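Local coordinates for protein putative metal-dependent hydrolase (Bacillus subtilis, PDB 6KNS) that adopts the metallo-beta-lactamase fold with a two-zinc site and is a putative metal-dependent hydrolase, possibly a tRNA 3'-processing endoribonuclease like its family relatives, at residues Ala175-Tyr185 with Ala210-Phe221. Sequence-based numbering, arbitrary orientation.
Sequences ADLLISECNFY and AGELLLTHLPHF. With ZN (zinc ion), chain G.
Tyr185 OH donates to Phe221 O at 2.7 Å, meeting a lone pair in the carbonyl plane. The same tyrosine turns its ring edge toward one face of Phe221 in an offset edge-to-face pair, planes 60° apart, with Tyr185 CE1 3.7 Å from Phe221 CE2. Pro219 CG reaches the ring obliquely, so two residues of 210-221 hold the tyrosine, Phe221 through both its carbonyl and its ring. Upstream, strands 177-181 and 212-216 run parallel: Leu178 and Ser180 each use both N and O toward 212-216, Leu178 with Glu212 O and Leu214 N, Ser180 with Leu214 O and Thr216 N. Leu178 and Leu213 lie side by side, CD2 to CD1 3.8 Å, on one face; on the other, Ile179 CG2 meets Thr216 CG2 at 3.5 Å. Just past the strand, His217 swings its CG anti to the backbone N (chi1 -151°), and NE2 binds zinc at 2.1 Å, a site completed by Asp69, His70 and Asp161. Glu181 CB packs 3.9 Å from His217 CB, while its carboxylate is tied to His195 and Met196. The pair belongs to the beta-alpha-beta unit whose helix 198-208 lies over Leu178, Ser180 and Leu215; strand 155-158 continues the sheet beside 177-181, and helix 225-231 packs on Cys182, Tyr185 and Leu215.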
loop_
_atom_site.group_PDB
_atom_site.type_symbol
_atom_site.label_atom_id
_atom_site.label_comp_id
_atom_site.label_asym_id
_atom_site.label_seq_id
_atom_site.Cartn_x
_atom_site.Cartn_y
_atom_site.Cartn_z
ATOM N N ALA A 175 -24.069 15.671 13.781
ATOM C CA ALA A 175 -23.690 14.642 12.792
ATOM C C ALA A 175 -24.438 13.347 13.100
ATOM O O ALA A 175 -24.580 12.954 14.272
ATOM C CB ALA A 175 -22.197 14.399 12.812
ATOM N N ASP A 176 -24.900 12.666 12.057
ATOM C CA ASP A 176 -25.493 11.326 12.253
ATOM C C ASP A 176 -24.447 10.295 12.689
ATOM O O ASP A 176 -24.734 9.443 13.524
ATOM C CB ASP A 176 -26.214 10.863 10.989
ATOM C CG ASP A 176 -27.306 11.836 10.584
ATOM O OD1 ASP A 176 -28.313 11.923 11.321
ATOM O OD2 ASP A 176 -27.141 12.552 9.573
ATOM N N LEU A 177 -23.247 10.392 12.129
ATOM C CA LEU A 177 -22.150 9.449 12.409
ATOM C C LEU A 177 -20.904 10.281 12.588
ATOM O O LEU A 177 -20.584 11.113 11.744
ATOM C CB LEU A 177 -21.947 8.439 11.265
ATOM C CG LEU A 177 -20.739 7.492 11.340
ATOM C CD1 LEU A 177 -20.863 6.555 12.496
ATOM C CD2 LEU A 177 -20.562 6.692 10.061
ATOM N N LEU A 178 -20.250 10.106 13.722
ATOM C CA LEU A 178 -18.950 10.687 13.948
ATOM C C LEU A 178 -17.944 9.558 13.854
ATOM O O LEU A 178 -17.947 8.672 14.710
ATOM C CB LEU A 178 -18.857 11.301 15.343
ATOM C CG LEU A 178 -17.480 11.818 15.768
ATOM C CD1 LEU A 178 -16.977 12.899 14.808
ATOM C CD2 LEU A 178 -17.545 12.366 17.193
ATOM N N ILE A 179 -17.084 9.636 12.848
ATOM C CA ILE A 179 -15.932 8.777 12.736
ATOM C C ILE A 179 -14.705 9.495 13.352
ATOM O O ILE A 179 -14.193 10.452 12.795
ATOM C CB ILE A 179 -15.658 8.392 11.296
ATOM C CG1 ILE A 179 -16.942 7.830 10.646
ATOM C CG2 ILE A 179 -14.495 7.385 11.280
ATOM C CD1 ILE A 179 -16.790 7.504 9.122
ATOM N N SER A 180 -14.264 9.004 14.512
ATOM C CA SER A 180 -13.202 9.601 15.268
ATOM C C SER A 180 -12.042 8.665 15.352
ATOM O O SER A 180 -12.196 7.488 15.649
ATOM C CB SER A 180 -13.629 9.907 16.699
ATOM O OG SER A 180 -12.571 10.555 17.381
ATOM N N GLU A 181 -10.872 9.223 15.103
ATOM C CA GLU A 181 -9.646 8.550 15.386
ATOM C C GLU A 181 -9.661 8.217 16.890
ATOM O O GLU A 181 -10.297 8.911 17.699
ATOM C CB GLU A 181 -8.455 9.418 14.953
ATOM C CG GLU A 181 -8.024 10.543 15.881
ATOM C CD GLU A 181 -6.574 10.344 16.329
ATOM O OE1 GLU A 181 -6.340 9.608 17.329
ATOM O OE2 GLU A 181 -5.675 10.894 15.646
ATOM N N CYS A 182 -9.009 7.122 17.238
ATOM C CA CYS A 182 -8.924 6.707 18.605
ATOM C C CYS A 182 -7.691 5.854 18.782
ATOM O O CYS A 182 -7.786 4.687 19.077
ATOM C CB CYS A 182 -10.196 5.931 18.935
ATOM S SG CYS A 182 -10.411 5.521 20.655
ATOM N N ASN A 183 -6.526 6.442 18.605
ATOM C CA ASN A 183 -5.288 5.684 18.569
ATOM C C ASN A 183 -4.792 5.284 19.969
ATOM O O ASN A 183 -3.894 4.475 20.061
ATOM C CB ASN A 183 -4.200 6.498 17.845
ATOM C CG ASN A 183 -3.232 5.610 17.042
ATOM O OD1 ASN A 183 -2.830 4.525 17.485
ATOM N ND2 ASN A 183 -2.896 6.043 15.871
ATOM N N PHE A 184 -5.365 5.870 21.034
ATOM C CA PHE A 184 -4.930 5.637 22.421
ATOM C C PHE A 184 -6.061 5.249 23.368
ATOM O O PHE A 184 -7.206 5.613 23.126
ATOM C CB PHE A 184 -4.221 6.890 22.965
ATOM C CG PHE A 184 -2.860 7.109 22.372
ATOM C CD1 PHE A 184 -1.741 6.676 23.016
ATOM C CD2 PHE A 184 -2.713 7.740 21.159
ATOM C CE1 PHE A 184 -0.460 6.873 22.448
ATOM C CE2 PHE A 184 -1.459 7.928 20.578
ATOM C CZ PHE A 184 -0.338 7.510 21.223
ATOM N N TYR A 185 -5.724 4.512 24.443
ATOM C CA TYR A 185 -6.683 4.048 25.452
ATOM C C TYR A 185 -6.910 5.145 26.488
ATOM O O TYR A 185 -6.165 6.121 26.543
ATOM C CB TYR A 185 -6.190 2.740 26.120
ATOM C CG TYR A 185 -6.195 1.564 25.141
ATOM C CD1 TYR A 185 -5.101 1.291 24.314
ATOM C CD2 TYR A 185 -7.339 0.783 24.974
ATOM C CE1 TYR A 185 -5.130 0.222 23.398
ATOM C CE2 TYR A 185 -7.386 -0.275 24.067
ATOM C CZ TYR A 185 -6.281 -0.535 23.264
ATOM O OH TYR A 185 -6.325 -1.579 22.390
ATOM N N ALA A 210 -23.801 13.653 18.600
ATOM C CA ALA A 210 -23.671 12.768 17.441
ATOM C C ALA A 210 -24.665 11.610 17.546
ATOM O O ALA A 210 -24.909 11.096 18.631
ATOM C CB ALA A 210 -22.242 12.251 17.323
ATOM N N GLY A 211 -25.240 11.215 16.419
ATOM C CA GLY A 211 -26.146 10.087 16.375
ATOM C C GLY A 211 -25.474 8.800 16.816
ATOM O O GLY A 211 -26.075 7.970 17.485
ATOM N N GLU A 212 -24.229 8.609 16.404
ATOM C CA GLU A 212 -23.464 7.478 16.865
ATOM C C GLU A 212 -21.984 7.711 16.618
ATOM O O GLU A 212 -21.627 8.635 15.881
ATOM C CB GLU A 212 -23.929 6.187 16.189
ATOM C CG GLU A 212 -23.507 6.020 14.743
ATOM C CD GLU A 212 -24.079 4.766 14.116
ATOM O OE1 GLU A 212 -25.248 4.847 13.718
ATOM O OE2 GLU A 212 -23.361 3.740 13.990
ATOM N N LEU A 213 -21.154 6.869 17.227
ATOM C CA LEU A 213 -19.709 7.036 17.210
ATOM C C LEU A 213 -19.024 5.770 16.686
ATOM O O LEU A 213 -19.360 4.662 17.114
ATOM C CB LEU A 213 -19.198 7.403 18.614
ATOM C CG LEU A 213 -17.699 7.556 18.842
ATOM C CD1 LEU A 213 -17.131 8.633 17.897
ATOM C CD2 LEU A 213 -17.377 7.862 20.314
ATOM N N LEU A 214 -18.080 5.965 15.764
ATOM C CA LEU A 214 -17.240 4.895 15.211
ATOM C C LEU A 214 -15.778 5.198 15.467
ATOM O O LEU A 214 -15.264 6.202 15.011
ATOM C CB LEU A 214 -17.448 4.740 13.697
ATOM C CG LEU A 214 -16.686 3.596 13.012
ATOM C CD1 LEU A 214 -17.218 2.227 13.467
ATOM C CD2 LEU A 214 -16.767 3.698 11.501
ATOM N N LEU A 215 -15.122 4.319 16.209
ATOM C CA LEU A 215 -13.760 4.503 16.604
ATOM C C LEU A 215 -12.840 3.853 15.586
ATOM O O LEU A 215 -13.021 2.699 15.228
ATOM C CB LEU A 215 -13.556 3.886 17.996
ATOM C CG LEU A 215 -14.483 4.427 19.103
ATOM C CD1 LEU A 215 -14.248 3.661 20.435
ATOM C CD2 LEU A 215 -14.310 5.942 19.315
ATOM N N THR A 216 -11.822 4.577 15.146
ATOM C CA THR A 216 -10.938 4.090 14.102
ATOM C C THR A 216 -9.471 4.552 14.343
ATOM O O THR A 216 -9.115 5.063 15.424
ATOM C CB THR A 216 -11.513 4.527 12.732
ATOM O OG1 THR A 216 -10.774 3.904 11.676
ATOM C CG2 THR A 216 -11.481 6.070 12.555
ATOM N N HIS A 217 -8.614 4.326 13.357
ATOM C CA HIS A 217 -7.186 4.645 13.459
ATOM C C HIS A 217 -6.599 3.920 14.654
ATOM O O HIS A 217 -5.924 4.504 15.492
ATOM C CB HIS A 217 -6.974 6.139 13.569
ATOM C CG HIS A 217 -5.682 6.608 13.001
ATOM N ND1 HIS A 217 -4.511 6.621 13.729
ATOM C CD2 HIS A 217 -5.368 7.041 11.750
ATOM C CE1 HIS A 217 -3.537 7.088 12.964
ATOM N NE2 HIS A 217 -4.029 7.345 11.757
ATOM N N LEU A 218 -6.846 2.618 14.673
ATOM C CA LEU A 218 -6.718 1.783 15.858
ATOM C C LEU A 218 -5.267 1.443 16.182
ATOM O O LEU A 218 -4.423 1.398 15.286
ATOM C CB LEU A 218 -7.497 0.485 15.647
ATOM C CG LEU A 218 -8.976 0.641 15.362
ATOM C CD1 LEU A 218 -9.607 -0.767 14.993
ATOM C CD2 LEU A 218 -9.657 1.330 16.554
ATOM N N PRO A 219 -4.979 1.191 17.471
ATOM C CA PRO A 219 -3.622 0.842 17.902
ATOM C C PRO A 219 -3.298 -0.635 17.671
ATOM O O PRO A 219 -4.179 -1.414 17.389
ATOM C CB PRO A 219 -3.647 1.132 19.401
ATOM C CG PRO A 219 -5.083 0.930 19.805
ATOM C CD PRO A 219 -5.895 1.381 18.605
ATOM N N HIS A 220 -2.026 -0.995 17.782
ATOM C CA HIS A 220 -1.560 -2.352 17.564
ATOM C C HIS A 220 -1.234 -3.053 18.896
ATOM O O HIS A 220 -0.354 -3.904 18.945
ATOM C CB HIS A 220 -0.309 -2.313 16.642
ATOM C CG HIS A 220 -0.601 -1.712 15.299
ATOM N ND1 HIS A 220 -0.907 -2.481 14.197
ATOM C CD2 HIS A 220 -0.717 -0.426 14.900
ATOM C CE1 HIS A 220 -1.170 -1.695 13.170
ATOM N NE2 HIS A 220 -1.048 -0.441 13.562
ATOM N N PHE A 221 -1.918 -2.686 19.971
ATOM C CA PHE A 221 -1.771 -3.396 21.253
ATOM C C PHE A 221 -3.073 -3.218 22.027
ATOM O O PHE A 221 -3.885 -2.357 21.694
ATOM C CB PHE A 221 -0.596 -2.836 22.073
ATOM C CG PHE A 221 -0.807 -1.435 22.524
ATOM C CD1 PHE A 221 -0.600 -0.378 21.649
ATOM C CD2 PHE A 221 -1.272 -1.163 23.811
ATOM C CE1 PHE A 221 -0.834 0.971 22.062
ATOM C CE2 PHE A 221 -1.504 0.151 24.229
ATOM C CZ PHE A 221 -1.292 1.221 23.355
HETATM ZN ZN ZN G . -2.881 8.638 10.551
HETATM O O HOH W 1 -26.614 7.290 13.170
#